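Local coordinates for isochorismatase family protein (Enterococcus faecalis, PDB 2A67) that is of unestablished function but probably acts as a hydrolase of the isochorismatase type, at residues R5-I10 against A45-V50; D11-I16 against D62-F67; P19-Y24 against S137-G142; Q102-A107 against L125-L130. All blocks are in the same frame, centred on the assembly; numbering follows the deposited sequence.

Contact 1: residues R5-I10 against A45-V50; sequences RALLLI and APIIFV
The ring of Phe-49 meets Leu-9 obliquely, CD1 of the leucine lying 3.6 Å from ring atom CE2, while a water sits in the ring plane at its edge. The two side chains run side by side and point the same way, both having CG beside their own backbone N. On this face of the sheet Leu-9 CD1 also reaches Ile-47 CG2 at 3.9 Å, so one methyl group is shared between two neighbours on the adjoining strand, with helix 26-42 covering Leu-7 and Ile-47 through Tyr-40. Ala-6, Leu-8, Ile-48 and Val-50 occupy the other face. There CG of Leu-8 is anti to its backbone N (chi1 -177°), which lets CD1 settle 3.6 Å from Val-50 CG2 and 3.8 Å from Ile-48 CG2. Beneath the side chains, strands 5-10 and 47-50 run parallel at 17°, joined by four alternating bonds from Leu-7 N to Pro-46 O, Ile-48 N to Leu-7 O, Leu-9 N to Ile-48 O and Val-50 N to Leu-9 O. The water donates to Leu-9 O at 2.7 Å and to Val-50 O, bridging the two strands where strand 5-10 ends. With helix 26-42 as the crossover, this is a beta-alpha-beta unit. Its chemistry implies that Leu-7 and Leu-9 spend their backbone polarity on segment 45-50, while Ala-6, Leu-8 and Ile-10 turn theirs to strand 103-109, leaving the aliphatic side chains to pack as hydrocarbon.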
loop_
_atom_site.group_PDB
_atom_site.type_symbol
_atom_site.label_atom_id
_atom_site.label_comp_id
_atom_site.label_asym_id
_atom_site.label_seq_id
_atom_site.Cartn_x
_atom_site.Cartn_y
_atom_site.Cartn_z
ATOM N N ARG D 5 10.815 -8.752 17.915
ATOM C CA ARG D 5 9.486 -8.153 17.685
ATOM C C ARG D 5 9.497 -6.726 18.196
ATOM O O ARG D 5 9.984 -6.493 19.318
ATOM C CB ARG D 5 8.380 -8.973 18.421
ATOM C CG ARG D 5 6.931 -8.464 18.128
ATOM C CD ARG D 5 5.951 -9.504 18.732
ATOM N NE ARG D 5 4.641 -8.923 19.051
ATOM C CZ ARG D 5 3.546 -9.619 19.345
ATOM N NH1 ARG D 5 3.576 -10.961 19.328
ATOM N NH2 ARG D 5 2.417 -8.970 19.630
ATOM N N ALA D 6 8.991 -5.768 17.366
ATOM C CA ALA D 6 8.893 -4.376 17.734
ATOM C C ALA D 6 7.473 -3.891 17.564
ATOM O O ALA D 6 6.722 -4.394 16.717
ATOM C CB ALA D 6 9.824 -3.487 16.839
ATOM N N LEU D 7 7.132 -2.905 18.372
ATOM C CA LEU D 7 5.917 -2.150 18.243
ATOM C C LEU D 7 6.258 -0.861 17.433
ATOM O O LEU D 7 7.122 -0.063 17.841
ATOM C CB LEU D 7 5.442 -1.752 19.621
ATOM C CG LEU D 7 4.066 -1.104 19.799
ATOM C CD1 LEU D 7 2.923 -2.049 19.311
ATOM C CD2 LEU D 7 3.869 -0.742 21.265
ATOM N N LEU D 8 5.576 -0.684 16.297
ATOM C CA LEU D 8 5.849 0.403 15.408
ATOM C C LEU D 8 4.643 1.358 15.414
ATOM O O LEU D 8 3.555 0.994 14.925
ATOM C CB LEU D 8 6.165 -0.132 14.002
ATOM C CG LEU D 8 6.555 0.932 12.928
ATOM C CD1 LEU D 8 7.901 1.571 13.346
ATOM C CD2 LEU D 8 6.659 0.236 11.566
ATOM N N LEU D 9 4.840 2.571 15.960
ATOM C CA LEU D 9 3.730 3.474 16.276
ATOM C C LEU D 9 3.835 4.719 15.400
ATOM O O LEU D 9 4.727 5.528 15.606
ATOM C CB LEU D 9 3.742 3.854 17.770
ATOM C CG LEU D 9 3.646 2.663 18.778
ATOM C CD1 LEU D 9 3.725 3.178 20.167
ATOM C CD2 LEU D 9 2.365 1.877 18.549
ATOM N N ILE D 10 2.922 4.844 14.436
ATOM C CA ILE D 10 3.114 5.741 13.311
ATOM C C ILE D 10 2.346 7.069 13.472
ATOM O O ILE D 10 1.105 7.125 13.579
ATOM C CB ILE D 10 2.768 5.053 11.955
ATOM C CG1 ILE D 10 3.632 3.804 11.730
ATOM C CG2 ILE D 10 2.891 6.108 10.755
ATOM C CD1 ILE D 10 3.036 2.871 10.679
ATOM N N ALA D 45 11.004 -5.226 24.962
ATOM C CA ALA D 45 10.930 -5.378 23.525
ATOM C C ALA D 45 10.910 -3.939 22.932
ATOM O O ALA D 45 10.355 -3.030 23.551
ATOM C CB ALA D 45 9.685 -6.151 23.097
ATOM N N PRO D 46 11.545 -3.763 21.773
ATOM C CA PRO D 46 11.703 -2.398 21.206
ATOM C C PRO D 46 10.372 -1.711 20.825
ATOM O O PRO D 46 9.490 -2.340 20.245
ATOM C CB PRO D 46 12.564 -2.626 19.964
ATOM C CG PRO D 46 13.019 -4.034 19.954
ATOM C CD PRO D 46 12.162 -4.820 20.925
ATOM N N ILE D 47 10.255 -0.417 21.129
ATOM C CA ILE D 47 9.097 0.376 20.793
ATOM C C ILE D 47 9.661 1.543 19.937
ATOM O O ILE D 47 10.631 2.197 20.336
ATOM C CB ILE D 47 8.373 0.990 22.015
ATOM C CG1 ILE D 47 7.918 -0.133 23.010
ATOM C CG2 ILE D 47 7.255 2.009 21.487
ATOM C CD1 ILE D 47 7.557 0.369 24.393
ATOM N N ILE D 48 9.101 1.713 18.752
ATOM C CA ILE D 48 9.628 2.663 17.739
ATOM C C ILE D 48 8.514 3.613 17.359
ATOM O O ILE D 48 7.484 3.193 16.806
ATOM C CB ILE D 48 10.120 1.951 16.493
ATOM C CG1 ILE D 48 11.145 0.866 16.849
ATOM C CG2 ILE D 48 10.752 2.974 15.453
ATOM C CD1 ILE D 48 11.329 -0.239 15.778
ATOM N N PHE D 49 8.706 4.909 17.644
ATOM C CA PHE D 49 7.752 5.918 17.244
ATOM C C PHE D 49 8.210 6.530 15.922
ATOM O O PHE D 49 9.387 6.908 15.775
ATOM C CB PHE D 49 7.688 7.040 18.279
ATOM C CG PHE D 49 7.030 6.656 19.559
ATOM C CD1 PHE D 49 7.795 6.206 20.640
ATOM C CD2 PHE D 49 5.657 6.743 19.699
ATOM C CE1 PHE D 49 7.207 5.872 21.812
ATOM C CE2 PHE D 49 5.057 6.395 20.911
ATOM C CZ PHE D 49 5.839 5.963 21.951
ATOM N N VAL D 50 7.297 6.632 14.969
ATOM C CA VAL D 50 7.590 7.335 13.694
ATOM C C VAL D 50 6.903 8.709 13.742
ATOM O O VAL D 50 5.738 8.823 14.112
ATOM C CB VAL D 50 7.159 6.498 12.451
ATOM C CG1 VAL D 50 7.446 7.281 11.160
ATOM C CG2 VAL D 50 7.943 5.106 12.458
HETATM O O HOH W 1 4.280 8.054 16.557
#

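Contact 2: residues D11-I16 against D62-F67; sequences DFQKGI and DSWQLF
Two donors grip the carbonyl oxygen of Asp-62: Lys-14 NZ, at 2.9 Å from Asp-62 O, and the backbone N of Gln-65, which reaches it from the opposite face of the carbonyl plane. The setting is a pairing of two loops, the one after strand 5-10 and the one after strand 47-52, joined by a single beta bridge between Gln-13 and Leu-66 at the C-terminal ends of the parallel strands. The Lys-14 chain lies alongside Gln-65, and bends at chi3 and chi4 bring its ammonium group to Gln-65 OE1, 2.7 Å from NZ and well above the plane of that amide. Backbone bonds from Phe-67 N to Phe-12 O, Lys-14 N to Gln-65 O and Gly-15 N to Ser-63 O hold the loops together. Phe-12, the centre of an inverse gamma turn, presents that carbonyl to Phe-67 and sends its ring toward helix 26-42. Gln-13 uses both ends of its side-chain amide: NE2 donates to Trp-64 O at 2.8 Å, nearly straight (165°) and within the amide plane, while OE1 accepts from His-52 N. Fixed at both ends, the amide stands almost perpendicular (89°) to the indole of Trp-64. The first loop begins at Asp-11, whose salt bridge with Lys-81 is consistent with the acid-lysine pair of this family's active site. The Phe-67 ring lies against the first loop's backbone, with the carbonyl carbon of Gln-13 3.7 Å above its plane and displaced toward the rim, and ring atom CZ 3.2 Å from Gln-13 O.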
loop_
_atom_site.group_PDB
_atom_site.type_symbol
_atom_site.label_atom_id
_atom_site.label_comp_id
_atom_site.label_asym_id
_atom_site.label_seq_id
_atom_site.Cartn_x
_atom_site.Cartn_y
_atom_site.Cartn_z
ATOM N N ASP D 11 3.121 8.141 13.490
ATOM C CA ASP D 11 2.610 9.530 13.368
ATOM C C ASP D 11 1.546 9.894 14.377
ATOM O O ASP D 11 0.577 10.580 14.034
ATOM C CB ASP D 11 2.049 9.809 11.951
ATOM C CG ASP D 11 3.111 9.780 10.845
ATOM O OD1 ASP D 11 4.311 9.618 11.102
ATOM O OD2 ASP D 11 2.738 9.926 9.666
ATOM N N PHE D 12 1.711 9.463 15.613
ATOM C CA PHE D 12 0.850 9.869 16.707
ATOM C C PHE D 12 1.279 11.231 17.254
ATOM O O PHE D 12 1.726 11.344 18.414
ATOM C CB PHE D 12 0.913 8.851 17.843
ATOM C CG PHE D 12 0.093 7.631 17.613
ATOM C CD1 PHE D 12 -1.283 7.735 17.335
ATOM C CD2 PHE D 12 0.671 6.369 17.717
ATOM C CE1 PHE D 12 -2.063 6.557 17.174
ATOM C CE2 PHE D 12 -0.105 5.186 17.549
ATOM C CZ PHE D 12 -1.452 5.289 17.287
ATOM N N GLN D 13 1.085 12.262 16.433
ATOM C CA GLN D 13 1.549 13.630 16.717
ATOM C C GLN D 13 0.376 14.642 16.837
ATOM O O GLN D 13 -0.629 14.538 16.114
ATOM C CB GLN D 13 2.506 14.061 15.606
ATOM C CG GLN D 13 3.705 13.060 15.355
ATOM C CD GLN D 13 4.342 13.306 14.026
ATOM O OE1 GLN D 13 4.064 12.615 13.066
ATOM N NE2 GLN D 13 5.199 14.319 13.953
ATOM N N LYS D 14 0.535 15.607 17.752
ATOM C CA LYS D 14 -0.523 16.567 18.108
ATOM C C LYS D 14 -1.172 17.223 16.886
ATOM O O LYS D 14 -2.400 17.269 16.783
ATOM C CB LYS D 14 0.025 17.631 19.050
ATOM C CG LYS D 14 0.743 17.064 20.266
ATOM C CD LYS D 14 1.180 18.213 21.169
ATOM C CE LYS D 14 2.495 17.949 21.861
ATOM N NZ LYS D 14 3.212 19.296 21.993
ATOM N N GLY D 15 -0.350 17.646 15.935
ATOM C CA GLY D 15 -0.841 18.412 14.789
ATOM C C GLY D 15 -1.475 17.664 13.630
ATOM O O GLY D 15 -1.616 18.228 12.552
ATOM N N ILE D 16 -1.892 16.409 13.827
ATOM C CA ILE D 16 -2.581 15.686 12.730
ATOM C C ILE D 16 -4.102 15.921 12.378
ATOM O O ILE D 16 -4.410 15.956 11.187
ATOM C CB ILE D 16 -2.251 14.143 12.701
ATOM C CG1 ILE D 16 -0.910 13.881 12.015
ATOM C CG2 ILE D 16 -3.233 13.370 11.816
ATOM C CD1 ILE D 16 0.148 13.372 12.871
ATOM N N ASP D 62 5.993 22.186 18.487
ATOM C CA ASP D 62 4.980 21.624 19.381
ATOM C C ASP D 62 4.006 20.704 18.657
ATOM O O ASP D 62 3.627 19.667 19.187
ATOM C CB ASP D 62 4.216 22.683 20.144
ATOM C CG ASP D 62 5.047 23.352 21.178
ATOM O OD1 ASP D 62 6.107 22.843 21.556
ATOM O OD2 ASP D 62 4.644 24.420 21.625
ATOM N N SER D 63 3.620 21.083 17.449
ATOM C CA SER D 63 2.636 20.322 16.683
ATOM C C SER D 63 3.194 18.952 16.187
ATOM O O SER D 63 2.445 17.961 16.079
ATOM C CB SER D 63 2.037 21.195 15.552
ATOM O OG SER D 63 2.900 21.226 14.426
ATOM N N TRP D 64 4.503 18.906 15.902
ATOM C CA TRP D 64 5.217 17.676 15.535
ATOM C C TRP D 64 5.394 16.686 16.716
ATOM O O TRP D 64 5.653 15.471 16.495
ATOM C CB TRP D 64 6.578 18.075 14.965
ATOM C CG TRP D 64 7.661 17.068 14.892
ATOM C CD1 TRP D 64 8.041 16.358 13.781
ATOM C CD2 TRP D 64 8.532 16.652 15.945
ATOM N NE1 TRP D 64 9.073 15.527 14.082
ATOM C CE2 TRP D 64 9.398 15.680 15.407
ATOM C CE3 TRP D 64 8.639 16.971 17.304
ATOM C CZ2 TRP D 64 10.398 15.049 16.174
ATOM C CZ3 TRP D 64 9.622 16.364 18.051
ATOM C CH2 TRP D 64 10.490 15.412 17.486
ATOM N N GLN D 65 5.271 17.164 17.951
ATOM C CA GLN D 65 5.519 16.283 19.090
ATOM C C GLN D 65 4.386 15.266 19.172
ATOM O O GLN D 65 3.284 15.521 18.654
ATOM C CB GLN D 65 5.613 17.062 20.408
ATOM C CG GLN D 65 6.750 18.127 20.550
ATOM C CD GLN D 65 6.703 18.747 21.921
ATOM O OE1 GLN D 65 5.859 19.604 22.155
ATOM N NE2 GLN D 65 7.592 18.312 22.856
ATOM N N LEU D 66 4.674 14.144 19.858
ATOM C CA LEU D 66 3.744 13.058 20.132
ATOM C C LEU D 66 2.695 13.509 21.121
ATOM O O LEU D 66 2.961 14.329 22.013
ATOM C CB LEU D 66 4.494 11.817 20.697
ATOM C CG LEU D 66 5.628 11.193 19.865
ATOM C CD1 LEU D 66 6.440 10.129 20.603
ATOM C CD2 LEU D 66 5.120 10.656 18.558
ATOM N N PHE D 67 1.479 13.016 20.934
ATOM C CA PHE D 67 0.413 13.288 21.882
ATOM C C PHE D 67 0.939 13.037 23.272
ATOM O O PHE D 67 1.559 11.995 23.513
ATOM C CB PHE D 67 -0.740 12.316 21.650
ATOM C CG PHE D 67 -1.448 12.542 20.359
ATOM C CD1 PHE D 67 -2.226 13.686 20.171
ATOM C CD2 PHE D 67 -1.348 11.622 19.335
ATOM C CE1 PHE D 67 -2.895 13.899 18.975
ATOM C CE2 PHE D 67 -2.021 11.826 18.136
ATOM C CZ PHE D 67 -2.783 12.982 17.953
#

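Contact 3: residues P19-Y24 against S137-G142; sequences PTQQLY and STLDNG
Ser-137 and Tyr-24 form the tight end of this contact, where the hydroxyl OG donates to Tyr-24 O at 2.6 Å. The serine hydroxyl is placed by a first torsion that sets OG anti to the serine N (chi1 173°), and it approaches the carbonyl from the side, at a C=O...OG angle of 116°. A nearly straight backbone bond follows, Tyr-24 N to Thr-138 O at 3.0 Å, so the backbone of Tyr-24 is held through both its N-H and its C=O. Next to it Leu-23 packs inward, its CD2 lying 3.8 Å from Thr-138 CA and 3.9 Å from Leu-139 CD2, with Val-109 of strand 103-109 behind. Toward the surface the fit slackens. Leu-139 reaches over the backbone of Gln-22, and the bent side chain of Gln-21 crosses Leu-139, with Gln-21 NE2 3.8 Å from Leu-139 CD1; the exposed Asp-140 is turned to other work, accepting from Ala-146 N at the start of helix 146-157. The contact thus ties the loop before helix 26-42 to the loop that follows strand 128-137. Its chemistry implies a junction fixed by two hydrogen bonds at one end and by looser van der Waals contacts of Leu-139 at the other, with the polar end of Gln-21 at the rim.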
loop_
_atom_site.group_PDB
_atom_site.type_symbol
_atom_site.label_atom_id
_atom_site.label_comp_id
_atom_site.label_asym_id
_atom_site.label_seq_id
_atom_site.Cartn_x
_atom_site.Cartn_y
_atom_site.Cartn_z
ATOM N N PRO D 19 -8.333 21.944 15.094
ATOM C CA PRO D 19 -9.671 22.213 15.652
ATOM C C PRO D 19 -10.869 21.673 14.837
ATOM O O PRO D 19 -11.790 21.090 15.425
ATOM C CB PRO D 19 -9.723 23.750 15.735
ATOM C CG PRO D 19 -8.481 24.242 14.971
ATOM C CD PRO D 19 -7.486 23.150 15.151
ATOM N N THR D 20 -10.862 21.859 13.515
ATOM C CA THR D 20 -11.996 21.424 12.682
ATOM C C THR D 20 -11.971 19.928 12.316
ATOM O O THR D 20 -12.985 19.377 11.889
ATOM C CB THR D 20 -12.145 22.275 11.391
ATOM O OG1 THR D 20 -10.922 22.224 10.641
ATOM C CG2 THR D 20 -12.526 23.757 11.715
ATOM N N GLN D 21 -10.820 19.277 12.483
ATOM C CA GLN D 21 -10.648 17.876 12.072
ATOM C C GLN D 21 -10.124 17.002 13.222
ATOM O O GLN D 21 -8.923 16.986 13.480
ATOM C CB GLN D 21 -9.706 17.774 10.859
ATOM C CG GLN D 21 -10.346 18.172 9.500
ATOM C CD GLN D 21 -11.137 17.025 8.837
ATOM O OE1 GLN D 21 -12.197 16.590 9.330
ATOM N NE2 GLN D 21 -10.616 16.531 7.712
ATOM N N GLN D 22 -11.034 16.333 13.932
ATOM C CA GLN D 22 -10.678 15.396 15.002
ATOM C C GLN D 22 -10.542 13.969 14.463
ATOM O O GLN D 22 -11.406 13.495 13.711
ATOM C CB GLN D 22 -11.713 15.417 16.135
ATOM C CG GLN D 22 -11.616 16.622 17.049
ATOM C CD GLN D 22 -11.850 16.273 18.511
ATOM O OE1 GLN D 22 -12.902 15.737 18.875
ATOM N NE2 GLN D 22 -10.863 16.581 19.361
ATOM N N LEU D 23 -9.460 13.303 14.838
ATOM C CA LEU D 23 -9.257 11.877 14.516
ATOM C C LEU D 23 -10.334 10.998 15.173
ATOM O O LEU D 23 -10.684 11.210 16.324
ATOM C CB LEU D 23 -7.868 11.446 14.985
ATOM C CG LEU D 23 -6.690 11.868 14.101
ATOM C CD1 LEU D 23 -5.396 11.718 14.885
ATOM C CD2 LEU D 23 -6.631 11.051 12.804
ATOM N N TYR D 24 -10.858 10.035 14.425
ATOM C CA TYR D 24 -11.957 9.178 14.846
ATOM C C TYR D 24 -11.578 8.266 16.032
ATOM O O TYR D 24 -10.617 7.451 15.951
ATOM C CB TYR D 24 -12.411 8.339 13.661
ATOM C CG TYR D 24 -13.594 7.449 13.941
ATOM C CD1 TYR D 24 -14.881 7.987 14.173
ATOM C CD2 TYR D 24 -13.444 6.052 13.972
ATOM C CE1 TYR D 24 -15.984 7.135 14.445
ATOM C CE2 TYR D 24 -14.529 5.208 14.215
ATOM C CZ TYR D 24 -15.781 5.751 14.452
ATOM O OH TYR D 24 -16.825 4.902 14.694
ATOM N N SER D 137 -6.560 5.257 13.234
ATOM C CA SER D 137 -7.658 6.205 13.118
ATOM C C SER D 137 -7.345 7.103 11.928
ATOM O O SER D 137 -6.217 7.096 11.415
ATOM C CB SER D 137 -7.812 7.007 14.411
ATOM O OG SER D 137 -8.775 8.044 14.276
ATOM N N THR D 138 -8.369 7.836 11.502
ATOM C CA THR D 138 -8.320 8.743 10.349
ATOM C C THR D 138 -9.495 9.735 10.466
ATOM O O THR D 138 -10.162 9.793 11.507
ATOM C CB THR D 138 -8.291 7.971 8.996
ATOM O OG1 THR D 138 -7.832 8.839 7.966
ATOM C CG2 THR D 138 -9.623 7.278 8.602
ATOM N N LEU D 139 -9.714 10.517 9.403
ATOM C CA LEU D 139 -10.667 11.643 9.353
ATOM C C LEU D 139 -11.731 11.356 8.310
ATOM O O LEU D 139 -11.457 10.633 7.338
ATOM C CB LEU D 139 -9.914 12.921 8.956
ATOM C CG LEU D 139 -8.638 13.276 9.738
ATOM C CD1 LEU D 139 -7.818 14.319 9.020
ATOM C CD2 LEU D 139 -8.942 13.763 11.149
ATOM N N ASP D 140 -12.942 11.906 8.488
ATOM C CA ASP D 140 -13.942 11.856 7.431
ATOM C C ASP D 140 -13.235 12.581 6.310
ATOM O O ASP D 140 -12.557 13.570 6.566
ATOM C CB ASP D 140 -15.241 12.630 7.787
ATOM C CG ASP D 140 -16.045 11.998 8.959
ATOM O OD1 ASP D 140 -15.798 10.834 9.386
ATOM O OD2 ASP D 140 -16.955 12.692 9.473
ATOM N N ASN D 141 -13.353 12.096 5.081
ATOM C CA ASN D 141 -12.637 12.730 3.975
ATOM C C ASN D 141 -13.549 13.449 2.982
ATOM O O ASN D 141 -13.099 13.795 1.885
ATOM C CB ASN D 141 -11.697 11.741 3.253
ATOM C CG ASN D 141 -12.432 10.708 2.445
ATOM O OD1 ASN D 141 -11.838 9.728 1.954
ATOM N ND2 ASN D 141 -13.719 10.887 2.302
ATOM N N GLY D 142 -14.818 13.660 3.335
ATOM C CA GLY D 142 -15.752 14.327 2.413
ATOM C C GLY D 142 -16.404 13.362 1.430
ATOM O O GLY D 142 -17.375 13.703 0.772
#

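Contact 4: residues Q102-A107 against L125-L130; sequences QTLEIA and LGYTCL
Thr-103 and Leu-130 make the tightest apolar contact here, CG2 of the threonine lying 3.5 Å from CD1 of the leucine, closer than carbon atoms usually come. Thr-103 also runs alongside Thr-128, both side chains pointing the same way, and its OG1 approaches Thr-128 CB. On the other face of the sheet Leu-104 crosses Tyr-127 and brings CD1 to 3.8 Å from ring atom CG, an off-centre CH-pi contact with the methyl 30° from the ring normal. The carbonyl oxygen of Gln-102 lies in the plane of the same ring at its edge, 3.7 Å from CD1 of Tyr-127. Farther along that face, Ile-106 CD1 rests against Cys-129 SG at 4.1 Å.

These positions are set by four backbone bonds that alternate between the strands: Thr-128 N to Gln-102 O, Leu-104 N to Thr-128 O, Leu-130 N to Leu-104 O and Ile-106 N to Leu-130 O. Gly-126, with positive phi, closes helix 111-125 in a Schellman motif and turns the chain into the second strand. In the outer shell, Ala-122 of that helix covers Leu-104 and Cys-129, while Leu-96 of helix 92-98 packs on Leu-104 and Tyr-127. The extended side chain of Glu-105 carries its carboxylate to Thr-132, Arg-36, Arg-5 and Tyr-40, a mixture of salt bridges and hydrogen bonds that would probably stabilise its negative charge. Parallel strands 31° apart, linked through helix 111-125, make this a classic beta-alpha-beta crossover of a parallel alpha/beta sheet.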
loop_
_atom_site.group_PDB
_atom_site.type_symbol
_atom_site.label_atom_id
_atom_site.label_comp_id
_atom_site.label_asym_id
_atom_site.label_seq_id
_atom_site.Cartn_x
_atom_site.Cartn_y
_atom_site.Cartn_z
ATOM N N GLN D 102 12.230 -8.993 13.237
ATOM C CA GLN D 102 11.628 -9.584 12.077
ATOM C C GLN D 102 10.100 -9.361 12.093
ATOM O O GLN D 102 9.445 -9.473 11.070
ATOM C CB GLN D 102 12.028 -11.101 12.028
ATOM C CG GLN D 102 11.130 -12.054 11.195
ATOM C CD GLN D 102 11.064 -11.682 9.697
ATOM O OE1 GLN D 102 10.069 -12.011 8.995
ATOM N NE2 GLN D 102 12.121 -10.987 9.200
ATOM N N THR D 103 9.548 -8.985 13.242
ATOM C CA THR D 103 8.091 -8.948 13.428
ATOM C C THR D 103 7.738 -7.574 13.873
ATOM O O THR D 103 8.372 -7.060 14.796
ATOM C CB THR D 103 7.604 -10.039 14.491
ATOM O OG1 THR D 103 7.917 -11.316 13.971
ATOM C CG2 THR D 103 6.145 -10.058 14.611
ATOM N N LEU D 104 6.723 -6.985 13.227
ATOM C CA LEU D 104 6.336 -5.609 13.522
ATOM C C LEU D 104 4.888 -5.648 13.892
ATOM O O LEU D 104 4.073 -6.130 13.114
ATOM C CB LEU D 104 6.436 -4.737 12.219
ATOM C CG LEU D 104 7.855 -4.589 11.683
ATOM C CD1 LEU D 104 7.851 -3.838 10.327
ATOM C CD2 LEU D 104 8.710 -3.856 12.779
ATOM N N GLU D 105 4.568 -5.102 15.054
ATOM C CA GLU D 105 3.174 -4.827 15.438
ATOM C C GLU D 105 2.904 -3.339 15.173
ATOM O O GLU D 105 3.479 -2.476 15.818
ATOM C CB GLU D 105 2.906 -5.129 16.930
ATOM C CG GLU D 105 1.432 -4.920 17.311
ATOM C CD GLU D 105 1.123 -5.309 18.767
ATOM O OE1 GLU D 105 1.888 -6.116 19.382
ATOM O OE2 GLU D 105 0.084 -4.826 19.260
ATOM N N ILE D 106 1.975 -3.052 14.276
ATOM C CA ILE D 106 1.808 -1.693 13.748
ATOM C C ILE D 106 0.539 -1.003 14.229
ATOM O O ILE D 106 -0.542 -1.595 14.279
ATOM C CB ILE D 106 1.865 -1.746 12.191
ATOM C CG1 ILE D 106 3.264 -2.223 11.754
ATOM C CG2 ILE D 106 1.590 -0.323 11.545
ATOM C CD1 ILE D 106 3.386 -2.790 10.339
ATOM N N ALA D 107 0.656 0.285 14.541
ATOM C CA ALA D 107 -0.492 1.117 14.912
ATOM C C ALA D 107 -0.174 2.541 14.412
ATOM O O ALA D 107 0.998 2.855 14.139
ATOM C CB ALA D 107 -0.685 1.101 16.457
ATOM N N LEU D 125 8.832 -6.060 2.089
ATOM C CA LEU D 125 10.247 -6.199 2.436
ATOM C C LEU D 125 10.547 -7.503 3.193
ATOM O O LEU D 125 11.703 -7.875 3.344
ATOM C CB LEU D 125 10.707 -5.010 3.302
ATOM C CG LEU D 125 10.655 -3.680 2.516
ATOM C CD1 LEU D 125 10.849 -2.520 3.490
ATOM C CD2 LEU D 125 11.694 -3.708 1.379
ATOM N N GLY D 126 9.517 -8.191 3.664
ATOM C CA GLY D 126 9.742 -9.549 4.223
ATOM C C GLY D 126 9.496 -9.553 5.727
ATOM O O GLY D 126 9.789 -10.570 6.394
ATOM N N TYR D 127 8.948 -8.476 6.301
ATOM C CA TYR D 127 8.638 -8.495 7.755
ATOM C C TYR D 127 7.332 -9.170 7.980
ATOM O O TYR D 127 6.432 -9.113 7.114
ATOM C CB TYR D 127 8.587 -7.098 8.448
ATOM C CG TYR D 127 9.890 -6.364 8.372
ATOM C CD1 TYR D 127 10.908 -6.604 9.309
ATOM C CD2 TYR D 127 10.132 -5.437 7.328
ATOM C CE1 TYR D 127 12.131 -5.961 9.208
ATOM C CE2 TYR D 127 11.369 -4.719 7.245
ATOM C CZ TYR D 127 12.348 -5.005 8.192
ATOM O OH TYR D 127 13.582 -4.374 8.170
ATOM N N THR D 128 7.242 -9.828 9.146
ATOM C CA THR D 128 5.993 -10.398 9.641
ATOM C C THR D 128 5.177 -9.317 10.348
ATOM O O THR D 128 5.653 -8.722 11.306
ATOM C CB THR D 128 6.289 -11.674 10.557
ATOM O OG1 THR D 128 7.002 -12.625 9.754
ATOM C CG2 THR D 128 4.986 -12.260 11.119
ATOM N N CYS D 129 3.970 -9.020 9.861
ATOM C CA CYS D 129 3.235 -7.879 10.424
ATOM C C CYS D 129 2.065 -8.359 11.256
ATOM O O CYS D 129 1.429 -9.380 10.905
ATOM C CB CYS D 129 2.760 -6.936 9.315
ATOM S SG CYS D 129 4.208 -6.287 8.434
ATOM N N LEU D 130 1.832 -7.625 12.353
ATOM C CA LEU D 130 0.763 -7.879 13.337
ATOM C C LEU D 130 0.047 -6.567 13.631
ATOM O O LEU D 130 0.618 -5.526 13.462
ATOM C CB LEU D 130 1.364 -8.372 14.656
ATOM C CG LEU D 130 2.265 -9.628 14.547
ATOM C CD1 LEU D 130 2.929 -9.827 15.890
ATOM C CD2 LEU D 130 1.522 -10.873 14.066
#

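How the contacts relate
Contacts 1 and 4 are separate strand pairings in one parallel sheet, their centres about 10 Å apart, and strands 5-10 and 103-109 are neighbours within it, bonded through Leu-8 N to Glu-105 O and Ile-10 N to Ala-107 O. Contact 2 continues from the ends of the strands of contact 1, its centre about 16 Å away, and the centre of contact 3 lies about 15 Å from that of contact 2, touching it through Leu-23 on Ile-16 and Phe-67. Along the chain, contacts 1, 2 and 3 interleave, whereas contact 4 is nested within the span closed by contact 3. The sheet core is thus built from crossovers, and the loops that leave its strands are tied to one another.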